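PDB 4OEV: putative peptide ABC-transport system periplasmic peptide-binding protein from Campylobacter jejuni, which binds nickel(II) outside the cytoplasm, here together with oxalate, and probably delivers it to an ABC-type importer. Local coordinates for residues P48-S53 / D69-H74; K195-P200 / G210-A215; Q402-N407 / F413-D418; R429-L434 / K438-D443. All coordinates share one frame; numbering follows the deposited sequence.

Interaction 1: P48-S53 / D69-H74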
loop_
_atom_site.group_PDB
_atom_site.type_symbol
_atom_site.label_atom_id
_atom_site.label_comp_id
_atom_site.label_asym_id
_atom_site.label_seq_id
_atom_site.Cartn_x
_atom_site.Cartn_y
_atom_site.Cartn_z
ATOM N N PRO A 48 5.885 -18.926 -10.426
ATOM C CA PRO A 48 7.325 -18.731 -10.637
ATOM C C PRO A 48 7.595 -17.526 -11.522
ATOM O O PRO A 48 6.806 -17.244 -12.451
ATOM C CB PRO A 48 7.769 -20.026 -11.324
ATOM C CG PRO A 48 6.703 -21.004 -11.033
ATOM C CD PRO A 48 5.426 -20.261 -10.824
ATOM N N ASP A 49 8.680 -16.809 -11.246
ATOM C CA ASP A 49 9.073 -15.738 -12.145
ATOM C C ASP A 49 10.554 -15.882 -12.441
ATOM O O ASP A 49 10.914 -16.683 -13.285
ATOM C CB ASP A 49 8.747 -14.336 -11.581
ATOM C CG ASP A 49 8.890 -13.262 -12.656
ATOM O OD1 ASP A 49 9.458 -13.640 -13.731
ATOM O OD2 ASP A 49 8.486 -12.090 -12.457
ATOM N N LEU A 50 11.432 -15.174 -11.742
ATOM C CA LEU A 50 12.861 -15.404 -11.995
ATOM C C LEU A 50 13.264 -16.754 -11.454
ATOM O O LEU A 50 14.228 -17.384 -11.954
ATOM C CB LEU A 50 13.731 -14.314 -11.377
ATOM C CG LEU A 50 13.714 -12.947 -12.065
ATOM C CD1 LEU A 50 14.570 -11.952 -11.252
ATOM C CD2 LEU A 50 14.188 -13.033 -13.522
ATOM N N ALA A 51 12.532 -17.237 -10.461
ATOM C CA ALA A 51 12.802 -18.574 -9.928
ATOM C C ALA A 51 11.887 -19.608 -10.598
ATOM O O ALA A 51 10.681 -19.371 -10.691
ATOM C CB ALA A 51 12.637 -18.602 -8.421
ATOM N N LYS A 52 12.457 -20.727 -11.087
ATOM C CA LYS A 52 11.668 -21.803 -11.702
ATOM C C LYS A 52 10.853 -22.636 -10.695
ATOM O O LYS A 52 9.723 -23.041 -10.983
ATOM C CB LYS A 52 12.597 -22.801 -12.489
ATOM C CG LYS A 52 13.394 -22.218 -13.660
ATOM C CD LYS A 52 14.292 -23.269 -14.396
ATOM C CE LYS A 52 14.665 -22.776 -15.835
ATOM N NZ LYS A 52 15.309 -23.761 -16.769
ATOM N N SER A 53 11.446 -22.931 -9.525
ATOM C CA SER A 53 10.760 -23.663 -8.452
ATOM C C SER A 53 11.490 -23.516 -7.117
ATOM O O SER A 53 12.542 -22.879 -7.033
ATOM C CB SER A 53 10.629 -25.142 -8.759
ATOM O OG SER A 53 11.865 -25.828 -8.539
ATOM N N ASP A 69 17.891 -20.049 -16.039
ATOM C CA ASP A 69 19.254 -19.729 -16.461
ATOM C C ASP A 69 19.249 -18.831 -17.691
ATOM O O ASP A 69 20.291 -18.348 -18.128
ATOM C CB ASP A 69 20.098 -20.991 -16.695
ATOM C CG ASP A 69 19.464 -21.985 -17.655
ATOM O OD1 ASP A 69 18.476 -21.668 -18.342
ATOM O OD2 ASP A 69 20.005 -23.108 -17.740
ATOM N N ASP A 70 18.055 -18.510 -18.171
ATOM C CA ASP A 70 17.915 -17.803 -19.446
ATOM C C ASP A 70 17.548 -16.323 -19.323
ATOM O O ASP A 70 16.995 -15.735 -20.251
ATOM C CB ASP A 70 16.863 -18.510 -20.310
ATOM C CG ASP A 70 15.477 -18.446 -19.714
ATOM O OD1 ASP A 70 15.340 -18.149 -18.499
ATOM O OD2 ASP A 70 14.508 -18.685 -20.477
ATOM N N VAL A 71 17.849 -15.707 -18.177
ATOM C CA VAL A 71 17.476 -14.311 -17.976
ATOM C C VAL A 71 18.633 -13.334 -18.164
ATOM O O VAL A 71 19.739 -13.572 -17.691
ATOM C CB VAL A 71 16.873 -14.115 -16.567
ATOM C CG1 VAL A 71 16.593 -12.637 -16.297
ATOM C CG2 VAL A 71 15.629 -15.002 -16.398
ATOM N N LEU A 72 18.379 -12.258 -18.893
ATOM C CA LEU A 72 19.322 -11.151 -18.989
ATOM C C LEU A 72 18.805 -9.909 -18.233
ATOM O O LEU A 72 17.614 -9.627 -18.261
ATOM C CB LEU A 72 19.559 -10.755 -20.435
ATOM C CG LEU A 72 20.600 -11.495 -21.284
ATOM C CD1 LEU A 72 21.083 -12.788 -20.599
ATOM C CD2 LEU A 72 20.026 -11.709 -22.669
ATOM N N TRP A 73 19.733 -9.201 -17.578
ATOM C CA TRP A 73 19.559 -7.816 -17.142
ATOM C C TRP A 73 19.461 -6.936 -18.387
ATOM O O TRP A 73 19.874 -7.342 -19.451
ATOM C CB TRP A 73 20.740 -7.346 -16.290
ATOM C CG TRP A 73 20.898 -8.042 -14.974
ATOM C CD1 TRP A 73 21.813 -9.017 -14.648
ATOM C CD2 TRP A 73 20.120 -7.810 -13.802
ATOM N NE1 TRP A 73 21.643 -9.400 -13.336
ATOM C CE2 TRP A 73 20.612 -8.676 -12.793
ATOM C CE3 TRP A 73 19.043 -6.956 -13.507
ATOM C CZ2 TRP A 73 20.072 -8.706 -11.506
ATOM C CZ3 TRP A 73 18.504 -6.980 -12.216
ATOM C CH2 TRP A 73 18.993 -7.852 -11.242
ATOM N N HIS A 74 18.965 -5.715 -18.246
ATOM C CA HIS A 74 18.788 -4.816 -19.373
ATOM C C HIS A 74 20.101 -4.412 -20.050
ATOM O O HIS A 74 20.068 -3.880 -21.161
ATOM C CB HIS A 74 18.009 -3.578 -18.924
ATOM C CG HIS A 74 16.617 -3.894 -18.485
ATOM N ND1 HIS A 74 15.869 -3.065 -17.664
ATOM C CD2 HIS A 74 15.833 -4.968 -18.751
ATOM C CE1 HIS A 74 14.696 -3.622 -17.439
ATOM N NE2 HIS A 74 14.643 -4.773 -18.091
#

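Interaction 2: K195-P200 / G210-A215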
loop_
_atom_site.group_PDB
_atom_site.type_symbol
_atom_site.label_atom_id
_atom_site.label_comp_id
_atom_site.label_asym_id
_atom_site.label_seq_id
_atom_site.Cartn_x
_atom_site.Cartn_y
_atom_site.Cartn_z
ATOM N N LYS A 195 2.896 8.901 -16.216
ATOM C CA LYS A 195 2.781 10.311 -15.940
ATOM C C LYS A 195 2.323 10.528 -14.500
ATOM O O LYS A 195 1.410 9.850 -13.994
ATOM C CB LYS A 195 1.811 10.948 -16.944
ATOM C CG LYS A 195 1.854 12.441 -16.981
ATOM C CD LYS A 195 1.077 12.986 -18.195
ATOM C CE LYS A 195 1.026 14.483 -18.102
ATOM N NZ LYS A 195 0.393 15.097 -19.290
ATOM N N HIS A 196 2.980 11.461 -13.827
ATOM C CA HIS A 196 2.668 11.724 -12.433
ATOM C C HIS A 196 1.493 12.669 -12.302
ATOM O O HIS A 196 1.657 13.880 -12.449
ATOM C CB HIS A 196 3.864 12.326 -11.703
ATOM C CG HIS A 196 3.579 12.653 -10.260
ATOM N ND1 HIS A 196 3.985 13.829 -9.668
ATOM C CD2 HIS A 196 2.942 11.944 -9.294
ATOM C CE1 HIS A 196 3.590 13.843 -8.400
ATOM N NE2 HIS A 196 2.959 12.707 -8.146
ATOM N N ILE A 197 0.312 12.131 -12.004
ATOM C CA ILE A 197 -0.875 12.999 -11.817
ATOM C C ILE A 197 -1.587 12.620 -10.540
ATOM O O ILE A 197 -2.328 11.621 -10.509
ATOM C CB ILE A 197 -1.847 12.915 -13.025
ATOM C CG1 ILE A 197 -1.133 13.325 -14.308
ATOM C CG2 ILE A 197 -3.094 13.808 -12.776
ATOM C CD1 ILE A 197 -2.007 13.191 -15.584
ATOM N N PHE A 198 -1.377 13.412 -9.478
ATOM C CA PHE A 198 -1.878 13.011 -8.165
ATOM C C PHE A 198 -3.277 13.567 -7.854
ATOM O O PHE A 198 -3.807 13.326 -6.766
ATOM C CB PHE A 198 -0.852 13.385 -7.065
ATOM C CG PHE A 198 -0.830 14.866 -6.629
ATOM C CD1 PHE A 198 -1.340 15.897 -7.419
ATOM C CD2 PHE A 198 -0.256 15.211 -5.389
ATOM C CE1 PHE A 198 -1.293 17.229 -6.995
ATOM C CE2 PHE A 198 -0.204 16.541 -4.958
ATOM C CZ PHE A 198 -0.734 17.556 -5.765
ATOM N N ASP A 199 -3.862 14.293 -8.803
ATOM C CA ASP A 199 -5.215 14.855 -8.655
ATOM C C ASP A 199 -6.087 14.314 -9.793
ATOM O O ASP A 199 -5.792 14.580 -10.943
ATOM C CB ASP A 199 -5.158 16.384 -8.679
ATOM C CG ASP A 199 -6.523 17.050 -8.452
ATOM O OD1 ASP A 199 -6.533 18.138 -7.838
ATOM O OD2 ASP A 199 -7.575 16.503 -8.867
ATOM N N PRO A 200 -7.118 13.506 -9.465
ATOM C CA PRO A 200 -7.971 12.816 -10.448
ATOM C C PRO A 200 -8.815 13.774 -11.319
ATOM O O PRO A 200 -9.249 13.391 -12.432
ATOM C CB PRO A 200 -8.898 11.955 -9.574
ATOM C CG PRO A 200 -8.964 12.741 -8.202
ATOM C CD PRO A 200 -7.576 13.302 -8.066
ATOM N N GLY A 210 -7.201 13.639 -24.530
ATOM C CA GLY A 210 -6.318 12.689 -25.195
ATOM C C GLY A 210 -4.853 12.762 -24.837
ATOM O O GLY A 210 -4.002 12.276 -25.585
ATOM N N LYS A 211 -4.548 13.362 -23.694
ATOM C CA LYS A 211 -3.154 13.456 -23.247
ATOM C C LYS A 211 -2.657 12.173 -22.563
ATOM O O LYS A 211 -1.440 11.933 -22.456
ATOM C CB LYS A 211 -3.002 14.644 -22.304
ATOM C CG LYS A 211 -2.748 15.966 -23.004
ATOM C CD LYS A 211 -3.017 17.132 -22.051
ATOM C CE LYS A 211 -2.372 18.408 -22.547
ATOM N NZ LYS A 211 -1.013 18.462 -21.928
ATOM N N ILE A 212 -3.594 11.359 -22.086
ATOM C CA ILE A 212 -3.246 10.072 -21.479
ATOM C C ILE A 212 -4.239 9.008 -21.931
ATOM O O ILE A 212 -5.348 9.329 -22.349
ATOM C CB ILE A 212 -3.211 10.130 -19.914
ATOM C CG1 ILE A 212 -4.540 10.574 -19.350
ATOM C CG2 ILE A 212 -2.128 11.070 -19.437
ATOM C CD1 ILE A 212 -4.578 10.573 -17.751
ATOM N N ASP A 213 -3.831 7.745 -21.838
ATOM C CA ASP A 213 -4.639 6.609 -22.279
ATOM C C ASP A 213 -5.484 6.007 -21.190
ATOM O O ASP A 213 -6.471 5.352 -21.470
ATOM C CB ASP A 213 -3.739 5.478 -22.835
ATOM C CG ASP A 213 -3.164 5.804 -24.188
ATOM O OD1 ASP A 213 -3.950 6.172 -25.087
ATOM O OD2 ASP A 213 -1.927 5.646 -24.368
ATOM N N ALA A 214 -5.044 6.166 -19.952
ATOM C CA ALA A 214 -5.666 5.486 -18.804
ATOM C C ALA A 214 -5.295 6.163 -17.514
ATOM O O ALA A 214 -4.181 6.679 -17.391
ATOM C CB ALA A 214 -5.234 4.016 -18.744
ATOM N N ALA A 215 -6.211 6.095 -16.547
ATOM C CA ALA A 215 -5.994 6.577 -15.173
ATOM C C ALA A 215 -7.005 5.933 -14.234
ATOM O O ALA A 215 -8.118 5.554 -14.669
ATOM C CB ALA A 215 -6.108 8.076 -15.093
#

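Interaction 3: Q402-N407 / F413-D418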
loop_
_atom_site.group_PDB
_atom_site.type_symbol
_atom_site.label_atom_id
_atom_site.label_comp_id
_atom_site.label_asym_id
_atom_site.label_seq_id
_atom_site.Cartn_x
_atom_site.Cartn_y
_atom_site.Cartn_z
ATOM N N GLN A 402 7.806 0.283 14.774
ATOM C CA GLN A 402 7.626 0.880 13.455
ATOM C C GLN A 402 7.000 2.264 13.558
ATOM O O GLN A 402 6.637 2.866 12.548
ATOM C CB GLN A 402 6.754 -0.075 12.630
ATOM C CG GLN A 402 7.352 -1.449 12.613
ATOM C CD GLN A 402 8.634 -1.488 11.841
ATOM O OE1 GLN A 402 8.645 -1.068 10.697
ATOM N NE2 GLN A 402 9.750 -2.010 12.455
ATOM N N ASP A 403 6.890 2.760 14.796
ATOM C CA ASP A 403 6.625 4.140 15.057
ATOM C C ASP A 403 7.594 5.014 14.279
ATOM O O ASP A 403 8.816 4.846 14.389
ATOM C CB ASP A 403 6.739 4.398 16.584
ATOM C CG ASP A 403 6.278 5.796 17.010
ATOM O OD1 ASP A 403 6.407 6.788 16.244
ATOM O OD2 ASP A 403 5.803 5.884 18.173
ATOM N N SER A 404 7.060 5.906 13.444
ATOM C CA SER A 404 7.908 6.658 12.515
ATOM C C SER A 404 8.702 7.774 13.151
ATOM O O SER A 404 9.566 8.380 12.470
ATOM C CB SER A 404 7.084 7.191 11.353
ATOM O OG SER A 404 6.111 8.149 11.750
ATOM N N ALA A 405 8.407 8.109 14.417
ATOM C CA ALA A 405 9.237 9.101 15.109
ATOM C C ALA A 405 10.577 8.461 15.494
ATOM O O ALA A 405 11.568 9.164 15.665
ATOM C CB ALA A 405 8.526 9.679 16.389
ATOM N N LEU A 406 10.595 7.130 15.604
ATOM C CA LEU A 406 11.832 6.404 15.962
ATOM C C LEU A 406 12.499 5.690 14.755
ATOM O O LEU A 406 13.721 5.690 14.580
ATOM C CB LEU A 406 11.449 5.384 17.015
ATOM C CG LEU A 406 12.426 4.293 17.370
ATOM C CD1 LEU A 406 13.386 4.871 18.348
ATOM C CD2 LEU A 406 11.639 3.070 17.921
ATOM N N ASN A 407 11.665 5.235 13.835
ATOM C CA ASN A 407 12.087 4.329 12.761
ATOM C C ASN A 407 11.836 5.037 11.445
ATOM O O ASN A 407 10.684 5.193 11.049
ATOM C CB ASN A 407 11.243 3.032 12.867
ATOM C CG ASN A 407 11.695 1.953 11.882
ATOM O OD1 ASN A 407 12.395 2.259 10.914
ATOM N ND2 ASN A 407 11.214 0.713 12.078
ATOM N N PHE A 413 2.390 5.989 11.693
ATOM C CA PHE A 413 2.465 7.401 11.727
ATOM C C PHE A 413 1.718 8.048 12.905
ATOM O O PHE A 413 1.997 9.215 13.192
ATOM C CB PHE A 413 1.956 7.991 10.404
ATOM C CG PHE A 413 2.819 7.612 9.188
ATOM C CD1 PHE A 413 4.135 7.280 9.353
ATOM C CD2 PHE A 413 2.326 7.715 7.907
ATOM C CE1 PHE A 413 4.944 6.939 8.235
ATOM C CE2 PHE A 413 3.144 7.399 6.804
ATOM C CZ PHE A 413 4.422 7.025 6.977
ATOM N N GLY A 414 0.789 7.300 13.525
ATOM C CA GLY A 414 0.021 7.771 14.676
ATOM C C GLY A 414 0.707 7.486 15.996
ATOM O O GLY A 414 0.217 7.906 17.046
ATOM N N HIS A 415 1.860 6.813 15.953
ATOM C CA HIS A 415 2.631 6.545 17.175
ATOM C C HIS A 415 1.852 5.658 18.093
ATOM O O HIS A 415 1.759 5.886 19.309
ATOM C CB HIS A 415 3.016 7.850 17.857
ATOM C CG HIS A 415 3.536 8.849 16.870
ATOM N ND1 HIS A 415 4.700 8.638 16.146
ATOM C CD2 HIS A 415 3.011 10.013 16.421
ATOM C CE1 HIS A 415 4.867 9.645 15.302
ATOM N NE2 HIS A 415 3.851 10.493 15.454
ATOM N N TYR A 416 1.275 4.646 17.490
ATOM C CA TYR A 416 0.421 3.689 18.225
ATOM C C TYR A 416 1.271 2.638 18.918
ATOM O O TYR A 416 2.086 2.035 18.252
ATOM C CB TYR A 416 -0.501 3.015 17.242
ATOM C CG TYR A 416 -1.434 1.957 17.815
ATOM C CD1 TYR A 416 -2.459 2.306 18.704
ATOM C CD2 TYR A 416 -1.341 0.646 17.413
ATOM C CE1 TYR A 416 -3.341 1.334 19.202
ATOM C CE2 TYR A 416 -2.214 -0.320 17.878
ATOM C CZ TYR A 416 -3.220 0.025 18.778
ATOM O OH TYR A 416 -4.085 -1.009 19.225
ATOM N N HIS A 417 1.108 2.423 20.225
ATOM C CA HIS A 417 1.894 1.382 20.951
ATOM C C HIS A 417 0.947 0.495 21.729
ATOM O O HIS A 417 0.362 0.939 22.723
ATOM C CB HIS A 417 2.894 2.036 21.900
ATOM C CG HIS A 417 3.971 2.807 21.205
ATOM N ND1 HIS A 417 5.317 2.498 21.334
ATOM C CD2 HIS A 417 3.908 3.870 20.372
ATOM C CE1 HIS A 417 6.027 3.344 20.608
ATOM N NE2 HIS A 417 5.194 4.183 20.006
ATOM N N ASP A 418 0.749 -0.741 21.296
ATOM C CA ASP A 418 -0.130 -1.695 22.014
ATOM C C ASP A 418 0.556 -3.023 22.175
ATOM O O ASP A 418 1.014 -3.609 21.169
ATOM C CB ASP A 418 -1.435 -1.919 21.274
ATOM C CG ASP A 418 -2.404 -2.781 22.037
ATOM O OD1 ASP A 418 -2.424 -4.030 21.877
ATOM O OD2 ASP A 418 -3.176 -2.200 22.842
#

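Interaction 4: R429-L434 / K438-D443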
loop_
_atom_site.group_PDB
_atom_site.type_symbol
_atom_site.label_atom_id
_atom_site.label_comp_id
_atom_site.label_asym_id
_atom_site.label_seq_id
_atom_site.Cartn_x
_atom_site.Cartn_y
_atom_site.Cartn_z
ATOM N N ARG A 429 3.392 -13.678 12.191
ATOM C CA ARG A 429 4.294 -13.642 11.045
ATOM C C ARG A 429 5.383 -14.721 11.127
ATOM O O ARG A 429 5.968 -15.124 10.092
ATOM C CB ARG A 429 4.939 -12.237 10.927
ATOM C CG ARG A 429 6.040 -11.948 11.921
ATOM C CD ARG A 429 6.283 -10.466 12.016
ATOM N NE ARG A 429 6.538 -9.793 10.730
ATOM C CZ ARG A 429 7.725 -9.255 10.397
ATOM N NH1 ARG A 429 7.893 -8.610 9.246
ATOM N NH2 ARG A 429 8.762 -9.341 11.229
ATOM N N ASN A 430 5.652 -15.191 12.348
ATOM C CA ASN A 430 6.684 -16.254 12.521
ATOM C C ASN A 430 6.139 -17.643 12.850
ATOM O O ASN A 430 6.868 -18.474 13.398
ATOM C CB ASN A 430 7.680 -15.855 13.618
ATOM C CG ASN A 430 8.465 -14.594 13.279
ATOM O OD1 ASN A 430 8.568 -13.675 14.111
ATOM N ND2 ASN A 430 8.970 -14.507 12.046
ATOM N N THR A 431 4.880 -17.920 12.518
ATOM C CA THR A 431 4.313 -19.266 12.696
ATOM C C THR A 431 3.910 -19.858 11.354
ATOM O O THR A 431 3.190 -19.203 10.585
ATOM C CB THR A 431 3.060 -19.312 13.570
ATOM O OG1 THR A 431 3.341 -18.762 14.871
ATOM C CG2 THR A 431 2.581 -20.770 13.710
ATOM N N SER A 432 4.352 -21.085 11.082
ATOM C CA SER A 432 4.087 -21.761 9.795
ATOM C C SER A 432 2.653 -22.269 9.607
ATOM O O SER A 432 2.094 -22.143 8.519
ATOM C CB SER A 432 5.049 -22.948 9.614
ATOM O OG SER A 432 6.350 -22.467 9.324
ATOM N N ASN A 433 2.054 -22.836 10.655
ATOM C CA ASN A 433 0.736 -23.461 10.527
ATOM C C ASN A 433 -0.369 -22.420 10.261
ATOM O O ASN A 433 -0.564 -21.470 11.054
ATOM C CB ASN A 433 0.419 -24.261 11.790
ATOM C CG ASN A 433 -0.938 -24.920 11.736
ATOM O OD1 ASN A 433 -1.893 -24.446 12.348
ATOM N ND2 ASN A 433 -1.027 -26.036 11.021
ATOM N N LEU A 434 -1.052 -22.565 9.126
ATOM C CA LEU A 434 -2.048 -21.577 8.700
ATOM C C LEU A 434 -3.089 -21.306 9.782
ATOM O O LEU A 434 -3.390 -20.149 10.071
ATOM C CB LEU A 434 -2.751 -22.040 7.426
ATOM C CG LEU A 434 -3.808 -21.181 6.709
ATOM C CD1 LEU A 434 -3.290 -19.835 6.300
ATOM C CD2 LEU A 434 -4.401 -21.904 5.509
ATOM N N LYS A 438 -4.034 -17.825 11.706
ATOM C CA LYS A 438 -5.345 -17.213 11.758
ATOM C C LYS A 438 -5.706 -16.855 13.200
ATOM O O LYS A 438 -6.284 -15.803 13.445
ATOM C CB LYS A 438 -6.369 -18.138 11.143
ATOM C CG LYS A 438 -6.173 -18.277 9.660
ATOM C CD LYS A 438 -7.332 -18.992 9.036
ATOM C CE LYS A 438 -7.115 -19.119 7.563
ATOM N NZ LYS A 438 -8.082 -20.085 6.966
ATOM N N LYS A 439 -5.311 -17.707 14.142
ATOM C CA LYS A 439 -5.571 -17.470 15.563
ATOM C C LYS A 439 -4.922 -16.180 16.037
ATOM O O LYS A 439 -5.553 -15.377 16.717
ATOM C CB LYS A 439 -5.070 -18.634 16.408
ATOM C CG LYS A 439 -5.338 -18.493 17.889
ATOM C CD LYS A 439 -4.331 -19.344 18.700
ATOM C CE LYS A 439 -4.327 -18.979 20.208
ATOM N NZ LYS A 439 -4.198 -17.507 20.550
ATOM N N TYR A 440 -3.664 -15.989 15.688
ATOM C CA TYR A 440 -2.920 -14.806 16.086
ATOM C C TYR A 440 -3.457 -13.530 15.409
ATOM O O TYR A 440 -3.534 -12.447 16.026
ATOM C CB TYR A 440 -1.457 -15.034 15.768
ATOM C CG TYR A 440 -0.853 -16.160 16.601
ATOM C CD1 TYR A 440 -1.202 -16.336 17.946
ATOM C CD2 TYR A 440 0.061 -17.036 16.046
ATOM C CE1 TYR A 440 -0.625 -17.361 18.723
ATOM C CE2 TYR A 440 0.631 -18.067 16.803
ATOM C CZ TYR A 440 0.290 -18.214 18.129
ATOM O OH TYR A 440 0.864 -19.231 18.842
ATOM N N TYR A 441 -3.834 -13.655 14.137
ATOM C CA TYR A 441 -4.465 -12.519 13.451
ATOM C C TYR A 441 -5.798 -12.228 14.120
ATOM O O TYR A 441 -6.155 -11.078 14.259
ATOM C CB TYR A 441 -4.634 -12.813 11.934
ATOM C CG TYR A 441 -3.312 -12.662 11.262
ATOM C CD1 TYR A 441 -2.583 -11.495 11.448
ATOM C CD2 TYR A 441 -2.730 -13.707 10.544
ATOM C CE1 TYR A 441 -1.353 -11.336 10.899
ATOM C CE2 TYR A 441 -1.483 -13.561 9.993
ATOM C CZ TYR A 441 -0.806 -12.361 10.164
ATOM O OH TYR A 441 0.431 -12.158 9.638
ATOM N N LYS A 442 -6.514 -13.256 14.614
ATOM C CA LYS A 442 -7.716 -12.939 15.388
ATOM C C LYS A 442 -7.377 -12.151 16.664
ATOM O O LYS A 442 -8.028 -11.139 16.964
ATOM C CB LYS A 442 -8.493 -14.210 15.734
ATOM C CG LYS A 442 -9.749 -13.949 16.561
ATOM C CD LYS A 442 -10.266 -15.239 17.181
ATOM C CE LYS A 442 -11.704 -15.127 17.656
ATOM N NZ LYS A 442 -11.852 -14.347 18.938
ATOM N N ASP A 443 -6.321 -12.544 17.382
ATOM C CA ASP A 443 -5.853 -11.782 18.549
ATOM C C ASP A 443 -5.534 -10.327 18.164
ATOM O O ASP A 443 -5.915 -9.373 18.845
ATOM C CB ASP A 443 -4.596 -12.431 19.154
ATOM C CG ASP A 443 -4.893 -13.750 19.850
ATOM O OD1 ASP A 443 -6.055 -13.975 20.224
ATOM O OD2 ASP A 443 -3.963 -14.577 20.010
HETATM O O HOH W 1 3.852 -20.016 17.584
#

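Interaction 1: P48-S53 / D69-H74
The start of a beta hairpin and the loop that leaves it meet where Leu50 packs against Val71. Leu50 sits just ahead of strand 51-56, and Val71 follows the partner strand 62-67. The contact is made by one methyl of Leu50. Its CD2 faces both branches of Val71, 3.7 Å from CG1 and 3.8 Å from CG2. The two side chains cross at about a right angle, so the leucine presents its tip to the fork of the valine. Val71 has CG1 opposite its backbone N (chi1 175°), which turns both methyls to Leu50. Both residues are buried, and Ser35 and Tyr183 also touch Leu50.

The second pair lies at the surface. Lys52 reaches out with an extended chain toward Asp69. Its NZ stays 4.1 Å from Asp69 OD1, too long for a salt bridge, so the attraction is probably weak. Asp70 turns to Arg68 instead, with which it forms a salt bridge.

The hairpin itself is held by backbone bonds, among them Leu50 with Arg68 and Ser53 with Phe66. Lys52 and Ser53 both face Phe66, which is the pattern of a classic beta bulge at the edge of an antiparallel sheet.

Interaction 2: K195-P200 / G210-A215
Lys195 and Ile212 lie across each other at about a right angle. The lysine offers the middle of its chain, not its charged end: CD rests 3.9 Å from Ile212 CG2. Lys195 is extended throughout, with CG opposite the backbone N (chi1 -166°). This carries the aliphatic part past the isoleucine and takes the ammonium beyond it.

Ile212 uses its other branch for a second, looser contact. CG1 stands between the backbone N and the carbonyl carbon (chi1 58°), and CD1 at its end meets Ile197 CD1 at 4.3 Å. The two isoleucines thus touch methyl to methyl, while CG2 faces the lysine. Ile8 and Ala10 of strand 6-11 also touch Ile212, which is buried.

Beyond the apolar part, Lys195 NZ comes within 4.5 Å of Lys211 NZ. The salt bridge from Lys195 NZ to Glu206 OE1 probably offsets this like-charge approach. Glu206 belongs to helix 200-208, and the side chains of Lys211, Ile197 and Ile212 also touch it.

No hydrogen bond joins the two segments directly. The helix between them starts after the N-cap residue Asp199. It ends in a Schellman motif with Gly210 at C-prime, where Lys211 N bonds to Glu206 O. Helix 200-208 thus connects strand 191-196 of a mixed sheet with strand 214-216 of a separate antiparallel sheet.

Interaction 3: Q402-N407 / F413-D418
Asp403 reaches two histidines, His415 and His417, with its carboxylate. Its CG stands opposite the backbone N, which sends the group across to segment 413-418. CB is the first atom to come near, 3.8 Å from His417 NE2. CG follows, 3.4 Å from His415 ND1.

OD1 then accepts a nearly straight hydrogen bond from His415 ND1 (2.5 Å, 170°). The nitrogen comes from the syn side, tilted out of the carboxylate plane, while OD1 lies almost in the imidazole plane. Ala405 N donates to the same oxygen from the anti side and from the opposite face. This second bond closes an Asx turn, so OD1 joins the local turn to the histidine.

OD2 accepts from His417 NE2 at 2.6 Å, using its anti lone pair. The carboxylate is turned 63° from this ring but only 35° from that of His415.

These bonds tie together the two ends of an irregular loop between helices 395-398 and 419-429. His415 NE2 is held by Ser375 O, so both ring nitrogens are engaged and the ring's rotation is fixed.

Beside the carboxylate, Ala405 CB approaches His415 CE1 at 3.8 Å. Ser404 OG lies at the edge of the Phe413 ring, 3.2 Å from CD1, and the Phe413 side chain comes within about 4 Å of the bound oxalate.

Interaction 4: R429-L434 / K438-D443
Thr431 and Tyr440 meet across the short connection between helix 419-429 and helix 434-450. Thr431 OG1 lies at the edge of the tyrosine ring, near its plane and 3.4 Å from CE2. The two side chains cross at about a right angle. A water donates a hydrogen bond to Thr431 OG1 at 3.0 Å and makes a weak link to Tyr440 OH.

In the first turn of helix 434-450, Lys438 N donates to Leu434 O at 2.9 Å. The side chains of the same two residues also touch, with Leu434 CG 4.0 Å from Lys438 CE. The lysine is extended beyond CG, which lays its aliphatic end against the leucine. Trp291 touches Leu434 as well.

Further out, Thr431 OG1 is also bonded to Lys427 O, which ties it to the end of the preceding helix. Lys427 and Ala428 pack on Tyr440. Asn433 is the N-cap, and its OD1 accepts from Glu436 N. Arg429 turns its guanidinium away from the connection to salt bridges with Asp391 and Glu105. On the second helix, one turn apart, Lys439 NZ pairs with Asp443 OD2 at 3.0 Å.

The four contacts follow one another along the chain, and none touches another. Interactions 3 and 4 are closest, about 7 Å between nearest atoms, and helix 419-429 runs from one to the other. Interaction 2 lies on the other side of the chain's centre from both. All four are partly buried, but by different means. Interactions 1 and 2 join strand ends to adjoining loops through apolar side chains and, in interaction 2, the aliphatic part of a lysine. Charged groups lie toward the surface. Interaction 3 ties an irregular loop with a buried carboxylate and two histidines, and its Phe413 side chain is about 4 Å from the oxalate. Interaction 4 combines a helical backbone bond, side-chain packing and a water that bonds Tyr440 only weakly.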